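Local coordinates for protein cytokinin riboside 5'-monophosphate phosphoribohydrolase (Corynebacterium glutamicum, PDB 5ZBL) that adopts a Rossmann-like fold, a parallel sheet flanked by helices, and belongs to the possible lysine decarboxylase family, at residues T33-I43 and P178-Q186; L45-G53 and G80-T88. One frame throughout, in Å; residues are numbered along the deposited sequence.

How the interactions relate
Interaction 1 packs Leu182 of helix 178-186, the last helix, against Leu34, Thr37 and Ala38 of helix 25-40 through interlocking aliphatic side chains, with the Arg41, His179 and Gln186 groups along its more exposed side and Thr37 OG1 bonded back to its own helix. Interaction 2 joins the glycine-rich turn after strand 44-47 to the loop that precedes strand 89-93, and relies chiefly on backbone carbonyls as acceptors. Both are partly buried, and their centres lie about 21 Å apart. Helix 25-40 and strand 44-47 are consecutive in the chain, which makes the first segments of the two contacts neighbours in sequence; interaction 2 is nested within the loop that interaction 1 closes.

Interaction 1 (T33-I43 and P178-Q186); sequences TLAKTAVDRGI and PHALLKAMQ
Two helices of the Rossmann-like alpha/beta fold pack side by side here, Leu182 of helix 178-186 reaching helix 25-40 between Leu34, Thr37 and Ala38. The short helical segments cross at -43°, with their axes 9.5 Å apart. With CG anti to its carbonyl carbon (chi1 -70°), Leu182 sends one methyl into this groove: CD1 lies 3.4 Å from Thr37 CG2, a tight carbon pair, and 3.9 Å from Ala38 CB. The other methyl, CD2, faces Ile43 CD1. At the N-terminal end of helix 178-186, Leu34 CD1 meets Pro178 CB at 3.9 Å and also touches Leu181 CD2, so that the first turn of helix 178-186 rests on aliphatic carbon.

Thr37 divides its two branches between two tasks. CG2 sits over one face of the His179 ring, a CH-pi contact 4.0 Å from the centroid, while OG1 turns back to Thr33 O at 2.7 Å. That carbonyl is gripped twice, since Thr37 N and OG1 approach from opposite faces of its plane. On the more exposed side the bent chain of Arg41 carries its guanidinium past His179, the two planes 73° apart, and NE makes a weak, bent bond to Gln186 OE1 at 3.5 Å. The nearby imidazole would probably be less ready to take a proton beside this positive charge. Arg41 follows the last helical turn, which a Schellman motif closes with Gly42 as its C-prime residue.

Strand, loop and helix complete the surroundings: Leu34, Pro178 and Leu181 all touch Tyr142 of strand 139-142, and Leu10 of a loop lies against Ile43 and Gln186. Helix 53-64 packs through Phe62 against Ala38 of helix 25-40, whereas strand 173-175 touches Leu181 through Glu175.

Interaction 2 (L45-G53 and G80-T88); sequences LVYGGGKVG and GELGHEKLT
Tyr47 and Lys51 both hold CG between the backbone N and the carbonyl carbon (chi1 87° and 58°), and from there the phenol reaches His84 and Leu87 while the lysine runs extended along the loop 80-88. Lys51 NZ ends on Glu81 O at 2.9 Å, nearly in line with the carbonyl bond, and its CD passes 3.6 Å from Gly83 O. Glu85 OE2 stands 4.2 Å from NZ, beyond a salt bridge, yet its charge probably favours the ammonium group there.

The backbones join where His84 N donates to Gly49 O at 2.8 Å, with an N-H...O angle of 151°. Tyr47 OH gives its hydrogen to Gly50 O (2.7 Å), a bond internal to the segment 45-53 that closes the turn from Tyr47 to Gly50, while His84 CB packs 3.4 Å from the same OH. Leu87 meets the ring at its edge, CD1 lying 3.9 Å from Tyr47 CE1. Around His84, Gly50 O lies at the ring edge; ND1 is buried without a partner in the model.

Gly48, Gly50 and Gly53 are spaced as in the GxGxxG pattern of Rossmann-type folds, and the turn between strand 44-47 and helix 53-64 is consistent with it. Tyr47 also touches Met55 and Ala59 of helix 53-64, His84 meets Asp60 of that helix, and Leu87 rests on Ala69 of strand 69-74, the sheet neighbour of strand 44-47.

Interaction 1 (T33-I43 and P178-Q186)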
ATOM      1  N   THR A  33      -9.352  17.739  16.140  1.00 38.72           N
ATOM      2  CA  THR A  33      -8.370  18.086  17.180  1.00 42.80           C
ATOM      3  C   THR A  33      -6.977  18.101  16.596  1.00 43.03           C
ATOM      4  O   THR A  33      -6.129  18.919  16.994  1.00 42.20           O
ATOM      5  CB  THR A  33      -8.406  17.114  18.389  1.00 42.77           C
ATOM      6  OG1 THR A  33      -9.754  16.770  18.669  1.00 49.61           O
ATOM      7  CG2 THR A  33      -7.894  17.796  19.613  1.00 44.38           C
ATOM      8  N   LEU A  34      -6.733  17.177  15.673  1.00 42.47           N
ATOM      9  CA  LEU A  34      -5.430  17.103  15.018  1.00 44.90           C
ATOM     10  C   LEU A  34      -5.168  18.359  14.145  1.00 38.82           C
ATOM     11  O   LEU A  34      -4.113  19.011  14.250  1.00 37.41           O
ATOM     12  CB  LEU A  34      -5.340  15.793  14.223  1.00 45.58           C
ATOM     13  CG  LEU A  34      -4.046  15.565  13.453  1.00 49.86           C
ATOM     14  CD1 LEU A  34      -2.792  15.644  14.341  1.00 48.31           C
ATOM     15  CD2 LEU A  34      -4.145  14.243  12.715  1.00 49.08           C
ATOM     16  N   ALA A  35      -6.142  18.692  13.302  1.00 34.15           N
ATOM     17  CA  ALA A  35      -6.113  19.908  12.490  1.00 36.34           C
ATOM     18  C   ALA A  35      -5.844  21.206  13.279  1.00 39.44           C
ATOM     19  O   ALA A  35      -5.048  22.048  12.857  1.00 40.15           O
ATOM     20  CB  ALA A  35      -7.440  20.030  11.750  1.00 36.37           C
ATOM     21  N   LYS A  36      -6.540  21.365  14.406  1.00 41.80           N
ATOM     22  CA  LYS A  36      -6.401  22.562  15.273  1.00 47.32           C
ATOM     23  C   LYS A  36      -4.994  22.707  15.885  1.00 46.09           C
ATOM     24  O   LYS A  36      -4.417  23.806  15.902  1.00 43.67           O
ATOM     25  CB  LYS A  36      -7.492  22.537  16.383  1.00 50.68           C
ATOM     26  CG  LYS A  36      -7.479  23.672  17.418  1.00 57.77           C
ATOM     27  CD  LYS A  36      -7.496  25.081  16.803  1.00 63.13           C
ATOM     28  CE  LYS A  36      -8.107  26.144  17.718  1.00 61.24           C
ATOM     29  NZ  LYS A  36      -8.840  27.149  16.898  1.00 61.34           N
ATOM     30  N   THR A  37      -4.481  21.598  16.422  1.00 43.27           N
ATOM     31  CA  THR A  37      -3.136  21.521  16.960  1.00 41.87           C
ATOM     32  C   THR A  37      -2.133  21.899  15.901  1.00 45.22           C
ATOM     33  O   THR A  37      -1.209  22.693  16.158  1.00 48.56           O
ATOM     34  CB  THR A  37      -2.837  20.091  17.425  1.00 45.82           C
ATOM     35  OG1 THR A  37      -3.905  19.667  18.256  1.00 44.49           O
ATOM     36  CG2 THR A  37      -1.530  19.992  18.208  1.00 48.75           C
ATOM     37  N   ALA A  38      -2.297  21.338  14.705  1.00 41.03           N
ATOM     38  CA  ALA A  38      -1.335  21.621  13.641  1.00 42.78           C
ATOM     39  C   ALA A  38      -1.348  23.094  13.255  1.00 37.75           C
ATOM     40  O   ALA A  38      -0.284  23.698  13.142  1.00 37.21           O
ATOM     41  CB  ALA A  38      -1.577  20.723  12.417  1.00 45.93           C
ATOM     42  N   VAL A  39      -2.541  23.663  13.067  1.00 37.76           N
ATOM     43  CA  VAL A  39      -2.674  25.079  12.678  1.00 38.91           C
ATOM     44  C   VAL A  39      -2.131  25.964  13.804  1.00 43.30           C
ATOM     45  O   VAL A  39      -1.353  26.886  13.545  1.00 39.61           O
ATOM     46  CB  VAL A  39      -4.123  25.495  12.283  1.00 40.58           C
ATOM     47  CG1 VAL A  39      -4.199  26.978  11.961  1.00 40.59           C
ATOM     48  CG2 VAL A  39      -4.588  24.749  11.043  1.00 39.78           C
ATOM     49  N   ASP A  40      -2.445  25.642  15.052  1.00 42.97           N
ATOM     50  CA  ASP A  40      -1.882  26.409  16.174  1.00 45.53           C
ATOM     51  C   ASP A  40      -0.374  26.436  16.195  1.00 48.85           C
ATOM     52  O   ASP A  40       0.201  27.356  16.769  1.00 57.88           O
ATOM     53  CB  ASP A  40      -2.357  25.862  17.525  1.00 49.80           C
ATOM     54  CG  ASP A  40      -3.739  26.314  17.898  1.00 52.52           C
ATOM     55  OD1 ASP A  40      -4.393  27.054  17.107  1.00 57.86           O
ATOM     56  OD2 ASP A  40      -4.179  25.913  19.001  1.00 59.22           O
ATOM     57  N   ARG A  41       0.274  25.427  15.626  1.00 52.25           N
ATOM     58  CA  ARG A  41       1.737  25.425  15.523  1.00 51.28           C
ATOM     59  C   ARG A  41       2.245  25.979  14.194  1.00 48.19           C
ATOM     60  O   ARG A  41       3.422  25.825  13.877  1.00 50.87           O
ATOM     61  CB  ARG A  41       2.286  24.018  15.759  1.00 56.91           C
ATOM     62  CG  ARG A  41       2.136  23.499  17.206  1.00 65.21           C
ATOM     63  CD  ARG A  41       1.945  21.976  17.236  1.00 65.83           C
ATOM     64  NE  ARG A  41       2.476  21.245  18.392  1.00 71.29           N
ATOM     65  CZ  ARG A  41       2.020  21.319  19.648  1.00 75.82           C
ATOM     66  NH1 ARG A  41       1.038  22.165  19.985  1.00 81.20           N
ATOM     67  NH2 ARG A  41       2.583  20.556  20.592  1.00 77.64           N
ATOM     68  N   GLY A  42       1.390  26.635  13.417  1.00 39.62           N
ATOM     69  CA  GLY A  42       1.791  27.095  12.111  1.00 41.05           C
ATOM     70  C   GLY A  42       1.945  26.035  11.013  1.00 46.99           C
ATOM     71  O   GLY A  42       2.592  26.300   9.994  1.00 47.02           O
ATOM     72  N   ILE A  43       1.320  24.860  11.174  1.00 44.89           N
ATOM     73  CA  ILE A  43       1.469  23.791  10.203  1.00 43.00           C
ATOM     74  C   ILE A  43       0.235  23.689   9.276  1.00 44.99           C
ATOM     75  O   ILE A  43      -0.902  23.690   9.766  1.00 46.00           O
ATOM     76  CB  ILE A  43       1.729  22.468  10.918  1.00 44.11           C
ATOM     77  CG1 ILE A  43       3.067  22.534  11.702  1.00 44.00           C
ATOM     78  CG2 ILE A  43       1.668  21.315   9.924  1.00 44.55           C
ATOM     79  CD1 ILE A  43       3.259  21.377  12.671  1.00 43.80           C
ATOM     80  N   PRO A 178      -2.784  14.038  19.655  1.00 35.00           N
ATOM     81  CA  PRO A 178      -2.308  14.905  18.560  1.00 36.07           C
ATOM     82  C   PRO A 178      -1.144  15.777  18.908  1.00 36.80           C
ATOM     83  O   PRO A 178      -0.283  16.037  18.055  1.00 40.44           O
ATOM     84  CB  PRO A 178      -3.537  15.752  18.210  1.00 36.29           C
ATOM     85  CG  PRO A 178      -4.382  15.687  19.424  1.00 35.94           C
ATOM     86  CD  PRO A 178      -4.188  14.307  19.982  1.00 32.45           C
ATOM     87  N   HIS A 179      -1.115  16.243  20.154  1.00 43.37           N
ATOM     88  CA  HIS A 179       0.012  17.018  20.677  1.00 41.38           C
ATOM     89  C   HIS A 179       1.274  16.213  20.614  1.00 39.00           C
ATOM     90  O   HIS A 179       2.277  16.690  20.057  1.00 34.22           O
ATOM     91  CB  HIS A 179      -0.258  17.535  22.100  1.00 42.29           C
ATOM     92  CG  HIS A 179      -1.190  18.715  22.129  1.00 47.34           C
ATOM     93  ND1 HIS A 179      -2.563  18.586  22.232  1.00 55.91           N
ATOM     94  CD2 HIS A 179      -0.949  20.041  22.015  1.00 48.02           C
ATOM     95  CE1 HIS A 179      -3.123  19.779  22.201  1.00 51.87           C
ATOM     96  NE2 HIS A 179      -2.167  20.676  22.044  1.00 54.75           N
ATOM     97  N   ALA A 180       1.204  14.994  21.154  1.00 35.21           N
ATOM     98  CA  ALA A 180       2.339  14.091  21.178  1.00 38.33           C
ATOM     99  C   ALA A 180       2.815  13.689  19.760  1.00 41.77           C
ATOM    100  O   ALA A 180       4.020  13.580  19.523  1.00 39.59           O
ATOM    101  CB  ALA A 180       2.015  12.868  22.000  1.00 38.23           C
ATOM    102  N   LEU A 181       1.857  13.514  18.842  1.00 41.06           N
ATOM    103  CA  LEU A 181       2.108  13.191  17.453  1.00 40.75           C
ATOM    104  C   LEU A 181       2.846  14.276  16.676  1.00 41.50           C
ATOM    105  O   LEU A 181       3.823  13.976  15.964  1.00 40.96           O
ATOM    106  CB  LEU A 181       0.790  12.902  16.729  1.00 43.68           C
ATOM    107  CG  LEU A 181       0.973  12.330  15.289  1.00 44.34           C
ATOM    108  CD1 LEU A 181      -0.068  11.288  14.945  1.00 42.52           C
ATOM    109  CD2 LEU A 181       0.934  13.426  14.250  1.00 47.00           C
ATOM    110  N   LEU A 182       2.360  15.516  16.762  1.00 45.21           N
ATOM    111  CA  LEU A 182       3.007  16.647  16.072  1.00 45.86           C
ATOM    112  C   LEU A 182       4.323  16.995  16.716  1.00 44.71           C
ATOM    113  O   LEU A 182       5.301  17.279  16.008  1.00 45.60           O
ATOM    114  CB  LEU A 182       2.109  17.870  16.042  1.00 49.33           C
ATOM    115  CG  LEU A 182       0.903  17.689  15.106  1.00 54.79           C
ATOM    116  CD1 LEU A 182      -0.209  18.676  15.424  1.00 54.85           C
ATOM    117  CD2 LEU A 182       1.327  17.802  13.647  1.00 57.03           C
ATOM    118  N   LYS A 183       4.359  16.960  18.044  1.00 41.48           N
ATOM    119  CA  LYS A 183       5.611  17.202  18.780  1.00 44.41           C
ATOM    120  C   LYS A 183       6.694  16.246  18.349  1.00 44.35           C
ATOM    121  O   LYS A 183       7.819  16.659  18.103  1.00 46.27           O
ATOM    122  CB  LYS A 183       5.415  17.088  20.286  1.00 45.45           C
ATOM    123  CG  LYS A 183       6.666  17.356  21.108  1.00 48.00           C
ATOM    124  CD  LYS A 183       6.324  17.841  22.509  1.00 49.96           C
ATOM    125  CE  LYS A 183       7.546  18.431  23.200  1.00 56.87           C
ATOM    126  NZ  LYS A 183       8.197  17.456  24.114  1.00 56.25           N
ATOM    127  N   ALA A 184       6.353  14.966  18.242  1.00 44.07           N
ATOM    128  CA  ALA A 184       7.331  13.969  17.812  1.00 43.95           C
ATOM    129  C   ALA A 184       7.831  14.222  16.374  1.00 45.64           C
ATOM    130  O   ALA A 184       9.007  13.984  16.107  1.00 44.01           O
ATOM    131  CB  ALA A 184       6.776  12.556  17.965  1.00 43.79           C
ATOM    132  N   MET A 185       6.934  14.661  15.472  1.00 43.84           N
ATOM    133  CA  MET A 185       7.277  14.991  14.081  1.00 47.27           C
ATOM    134  C   MET A 185       8.147  16.290  14.000  1.00 47.73           C
ATOM    135  O   MET A 185       9.007  16.403  13.131  1.00 51.27           O
ATOM    136  CB  MET A 185       5.999  15.142  13.198  1.00 46.70           C
ATOM    137  CG  MET A 185       5.186  13.862  12.921  1.00 48.36           C
ATOM    138  SD  MET A 185       3.642  14.124  11.982  1.00 41.58           S
ATOM    139  CE  MET A 185       4.378  14.327  10.374  1.00 40.54           C
ATOM    140  N   GLN A 186       7.931  17.246  14.900  1.00 49.19           N
ATOM    141  CA  GLN A 186       8.732  18.500  14.947  1.00 47.76           C
ATOM    142  C   GLN A 186      10.171  18.277  15.400  1.00 53.07           C
ATOM    143  O   GLN A 186      11.110  18.840  14.805  1.00 56.11           O
ATOM    144  CB  GLN A 186       8.062  19.545  15.846  1.00 49.24           C
ATOM    145  CG  GLN A 186       6.817  20.173  15.243  1.00 49.38           C
ATOM    146  CD  GLN A 186       6.096  21.116  16.206  1.00 53.55           C
ATOM    147  OE1 GLN A 186       5.772  20.761  17.345  1.00 60.34           O
ATOM    148  NE2 GLN A 186       5.810  22.316  15.734  1.00 48.56           N
TER

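Interaction 2 (L45-G53 and G80-T88)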
ATOM      1  N   LEU A  45      -1.889  21.789   5.724  1.00 33.97           N
ATOM      2  CA  LEU A  45      -2.362  20.489   5.212  1.00 31.89           C
ATOM      3  C   LEU A  45      -2.037  20.262   3.733  1.00 29.30           C
ATOM      4  O   LEU A  45      -2.343  21.086   2.870  1.00 29.86           O
ATOM      5  CB  LEU A  45      -3.891  20.372   5.401  1.00 31.14           C
ATOM      6  CG  LEU A  45      -4.592  19.125   4.840  1.00 34.64           C
ATOM      7  CD1 LEU A  45      -3.956  17.867   5.407  1.00 36.62           C
ATOM      8  CD2 LEU A  45      -6.067  19.112   5.149  1.00 32.73           C
ATOM      9  N   VAL A  46      -1.442  19.132   3.437  1.00 27.89           N
ATOM     10  CA  VAL A  46      -1.401  18.640   2.076  1.00 28.64           C
ATOM     11  C   VAL A  46      -2.149  17.331   2.140  1.00 30.21           C
ATOM     12  O   VAL A  46      -1.845  16.484   3.006  1.00 30.78           O
ATOM     13  CB  VAL A  46       0.004  18.360   1.598  1.00 28.65           C
ATOM     14  CG1 VAL A  46      -0.039  17.887   0.160  1.00 29.79           C
ATOM     15  CG2 VAL A  46       0.873  19.622   1.728  1.00 32.38           C
ATOM     16  N   TYR A  47      -3.115  17.156   1.248  1.00 30.14           N
ATOM     17  CA  TYR A  47      -3.909  15.907   1.222  1.00 29.57           C
ATOM     18  C   TYR A  47      -4.440  15.655  -0.183  1.00 31.51           C
ATOM     19  O   TYR A  47      -4.165  16.420  -1.109  1.00 26.62           O
ATOM     20  CB  TYR A  47      -5.016  15.929   2.286  1.00 29.75           C
ATOM     21  CG  TYR A  47      -6.305  16.583   1.830  1.00 32.35           C
ATOM     22  CD1 TYR A  47      -6.307  17.839   1.235  1.00 33.82           C
ATOM     23  CD2 TYR A  47      -7.524  15.961   2.014  1.00 32.80           C
ATOM     24  CE1 TYR A  47      -7.470  18.422   0.797  1.00 34.25           C
ATOM     25  CE2 TYR A  47      -8.698  16.551   1.584  1.00 32.20           C
ATOM     26  CZ  TYR A  47      -8.665  17.764   0.952  1.00 30.92           C
ATOM     27  OH  TYR A  47      -9.830  18.366   0.540  1.00 33.53           O
ATOM     28  N   GLY A  48      -5.175  14.547  -0.354  1.00 35.78           N
ATOM     29  CA  GLY A  48      -5.587  14.101  -1.648  1.00 31.36           C
ATOM     30  C   GLY A  48      -6.772  14.814  -2.259  1.00 36.17           C
ATOM     31  O   GLY A  48      -7.253  14.365  -3.301  1.00 40.07           O
ATOM     32  N   GLY A  49      -7.264  15.896  -1.649  1.00 38.43           N
ATOM     33  CA  GLY A  49      -8.304  16.768  -2.262  1.00 41.63           C
ATOM     34  C   GLY A  49      -9.811  16.422  -2.213  1.00 41.86           C
ATOM     35  O   GLY A  49     -10.650  17.057  -2.897  1.00 36.08           O
ATOM     36  N   GLY A  50     -10.182  15.450  -1.391  1.00 41.88           N
ATOM     37  CA  GLY A  50     -11.549  14.982  -1.363  1.00 37.88           C
ATOM     38  C   GLY A  50     -12.400  15.838  -0.445  1.00 39.05           C
ATOM     39  O   GLY A  50     -11.880  16.605   0.383  1.00 35.40           O
ATOM     40  N   LYS A  51     -13.707  15.671  -0.578  1.00 36.57           N
ATOM     41  CA  LYS A  51     -14.660  16.355   0.238  1.00 41.36           C
ATOM     42  C   LYS A  51     -15.537  15.400   1.067  1.00 40.13           C
ATOM     43  O   LYS A  51     -16.453  15.834   1.700  1.00 45.33           O
ATOM     44  CB  LYS A  51     -15.522  17.278  -0.621  1.00 45.88           C
ATOM     45  CG  LYS A  51     -16.283  16.582  -1.747  1.00 52.61           C
ATOM     46  CD  LYS A  51     -17.157  17.547  -2.548  1.00 57.20           C
ATOM     47  CE  LYS A  51     -17.968  16.793  -3.589  1.00 63.25           C
ATOM     48  NZ  LYS A  51     -18.443  17.745  -4.622  1.00 70.83           N
ATOM     49  N   VAL A  52     -15.274  14.117   1.082  1.00 43.44           N
ATOM     50  CA  VAL A  52     -16.102  13.201   1.887  1.00 44.01           C
ATOM     51  C   VAL A  52     -15.204  12.429   2.854  1.00 43.48           C
ATOM     52  O   VAL A  52     -13.957  12.364   2.707  1.00 38.26           O
ATOM     53  CB  VAL A  52     -16.942  12.219   1.048  1.00 45.08           C
ATOM     54  CG1 VAL A  52     -18.089  12.961   0.376  1.00 51.08           C
ATOM     55  CG2 VAL A  52     -16.099  11.472   0.031  1.00 43.60           C
ATOM     56  N   GLY A  53     -15.862  11.897   3.864  1.00 36.73           N
ATOM     57  CA  GLY A  53     -15.214  11.218   4.929  1.00 38.95           C
ATOM     58  C   GLY A  53     -14.274  12.116   5.688  1.00 34.99           C
ATOM     59  O   GLY A  53     -14.460  13.316   5.748  1.00 38.44           O
ATOM     60  N   GLY A  80     -15.090  12.812 -11.761  1.00 59.28           N
ATOM     61  CA  GLY A  80     -16.023  12.198 -10.818  1.00 63.17           C
ATOM     62  C   GLY A  80     -16.781  13.105  -9.848  1.00 64.50           C
ATOM     63  O   GLY A  80     -17.494  12.586  -8.990  1.00 67.64           O
ATOM     64  N   GLU A  81     -16.630  14.433  -9.947  1.00 64.42           N
ATOM     65  CA  GLU A  81     -17.266  15.405  -9.021  1.00 73.50           C
ATOM     66  C   GLU A  81     -16.760  15.320  -7.538  1.00 68.48           C
ATOM     67  O   GLU A  81     -17.392  15.861  -6.628  1.00 70.87           O
ATOM     68  CB  GLU A  81     -18.820  15.340  -9.102  1.00 79.31           C
ATOM     69  CG  GLU A  81     -19.473  16.200 -10.194  1.00 84.65           C
ATOM     70  CD  GLU A  81     -20.995  16.313 -10.013  1.00 89.16           C
ATOM     71  OE1 GLU A  81     -21.721  15.352 -10.362  1.00 81.98           O
ATOM     72  OE2 GLU A  81     -21.477  17.362  -9.514  1.00 87.40           O
ATOM     73  N   LEU A  82     -15.594  14.702  -7.324  1.00 60.65           N
ATOM     74  CA  LEU A  82     -15.081  14.369  -5.977  1.00 62.69           C
ATOM     75  C   LEU A  82     -14.162  15.427  -5.302  1.00 60.82           C
ATOM     76  O   LEU A  82     -13.799  15.274  -4.126  1.00 64.02           O
ATOM     77  CB  LEU A  82     -14.314  13.049  -6.052  1.00 63.40           C
ATOM     78  CG  LEU A  82     -15.153  11.789  -6.316  1.00 65.92           C
ATOM     79  CD1 LEU A  82     -14.315  10.679  -6.947  1.00 64.11           C
ATOM     80  CD2 LEU A  82     -15.775  11.315  -5.016  1.00 63.09           C
ATOM     81  N   GLY A  83     -13.796  16.480  -6.032  1.00 51.96           N
ATOM     82  CA  GLY A  83     -12.845  17.466  -5.551  1.00 49.57           C
ATOM     83  C   GLY A  83     -13.470  18.440  -4.585  1.00 44.95           C
ATOM     84  O   GLY A  83     -14.614  18.804  -4.726  1.00 46.16           O
ATOM     85  N   HIS A  84     -12.715  18.851  -3.583  1.00 44.70           N
ATOM     86  CA  HIS A  84     -13.173  19.862  -2.630  1.00 47.76           C
ATOM     87  C   HIS A  84     -13.061  21.284  -3.229  1.00 50.07           C
ATOM     88  O   HIS A  84     -12.055  21.623  -3.853  1.00 51.89           O
ATOM     89  CB  HIS A  84     -12.307  19.740  -1.403  1.00 49.44           C
ATOM     90  CG  HIS A  84     -12.759  20.561  -0.246  1.00 45.00           C
ATOM     91  ND1 HIS A  84     -13.170  20.002   0.941  1.00 47.49           N
ATOM     92  CD2 HIS A  84     -12.795  21.891  -0.071  1.00 40.68           C
ATOM     93  CE1 HIS A  84     -13.420  20.958   1.804  1.00 43.69           C
ATOM     94  NE2 HIS A  84     -13.203  22.116   1.212  1.00 45.50           N
ATOM     95  N   GLU A  85     -14.069  22.112  -2.984  1.00 49.88           N
ATOM     96  CA  GLU A  85     -14.310  23.351  -3.752  1.00 50.56           C
ATOM     97  C   GLU A  85     -13.915  24.645  -3.066  1.00 43.66           C
ATOM     98  O   GLU A  85     -14.104  25.709  -3.631  1.00 45.61           O
ATOM     99  CB  GLU A  85     -15.793  23.436  -4.130  1.00 54.30           C
ATOM    100  CG  GLU A  85     -16.345  22.121  -4.682  1.00 59.47           C
ATOM    101  CD  GLU A  85     -17.587  22.286  -5.539  1.00 64.34           C
ATOM    102  OE1 GLU A  85     -18.361  23.233  -5.307  1.00 65.44           O
ATOM    103  OE2 GLU A  85     -17.778  21.459  -6.465  1.00 80.24           O
ATOM    104  N   LYS A  86     -13.383  24.563  -1.853  1.00 40.42           N
ATOM    105  CA  LYS A  86     -12.960  25.726  -1.075  1.00 43.51           C
ATOM    106  C   LYS A  86     -11.598  25.597  -0.396  1.00 40.49           C
ATOM    107  O   LYS A  86     -11.347  26.243   0.612  1.00 46.34           O
ATOM    108  CB  LYS A  86     -14.035  26.083  -0.045  1.00 52.25           C
ATOM    109  CG  LYS A  86     -15.474  25.996  -0.573  1.00 61.10           C
ATOM    110  CD  LYS A  86     -16.507  26.465   0.452  1.00 70.76           C
ATOM    111  CE  LYS A  86     -17.754  27.030  -0.219  1.00 78.61           C
ATOM    112  NZ  LYS A  86     -17.453  28.371  -0.817  1.00 89.69           N
ATOM    113  N   LEU A  87     -10.701  24.812  -0.985  1.00 39.66           N
ATOM    114  CA  LEU A  87      -9.297  24.741  -0.576  1.00 36.52           C
ATOM    115  C   LEU A  87      -8.504  25.967  -0.984  1.00 38.41           C
ATOM    116  O   LEU A  87      -8.819  26.628  -1.976  1.00 41.74           O
ATOM    117  CB  LEU A  87      -8.601  23.523  -1.173  1.00 36.16           C
ATOM    118  CG  LEU A  87      -9.304  22.189  -0.977  1.00 36.90           C
ATOM    119  CD1 LEU A  87      -8.605  21.126  -1.817  1.00 38.95           C
ATOM    120  CD2 LEU A  87      -9.391  21.852   0.506  1.00 34.45           C
ATOM    121  N   THR A  88      -7.439  26.234  -0.234  1.00 36.02           N
ATOM    122  CA  THR A  88      -6.458  27.246  -0.614  1.00 36.51           C
ATOM    123  C   THR A  88      -5.985  27.008  -2.055  1.00 40.55           C
ATOM    124  O   THR A  88      -5.823  27.942  -2.842  1.00 41.59           O
ATOM    125  CB  THR A  88      -5.231  27.189   0.328  1.00 35.73           C
ATOM    126  OG1 THR A  88      -5.664  27.026   1.697  1.00 34.57           O
ATOM    127  CG2 THR A  88      -4.305  28.409   0.147  1.00 31.55           C
TER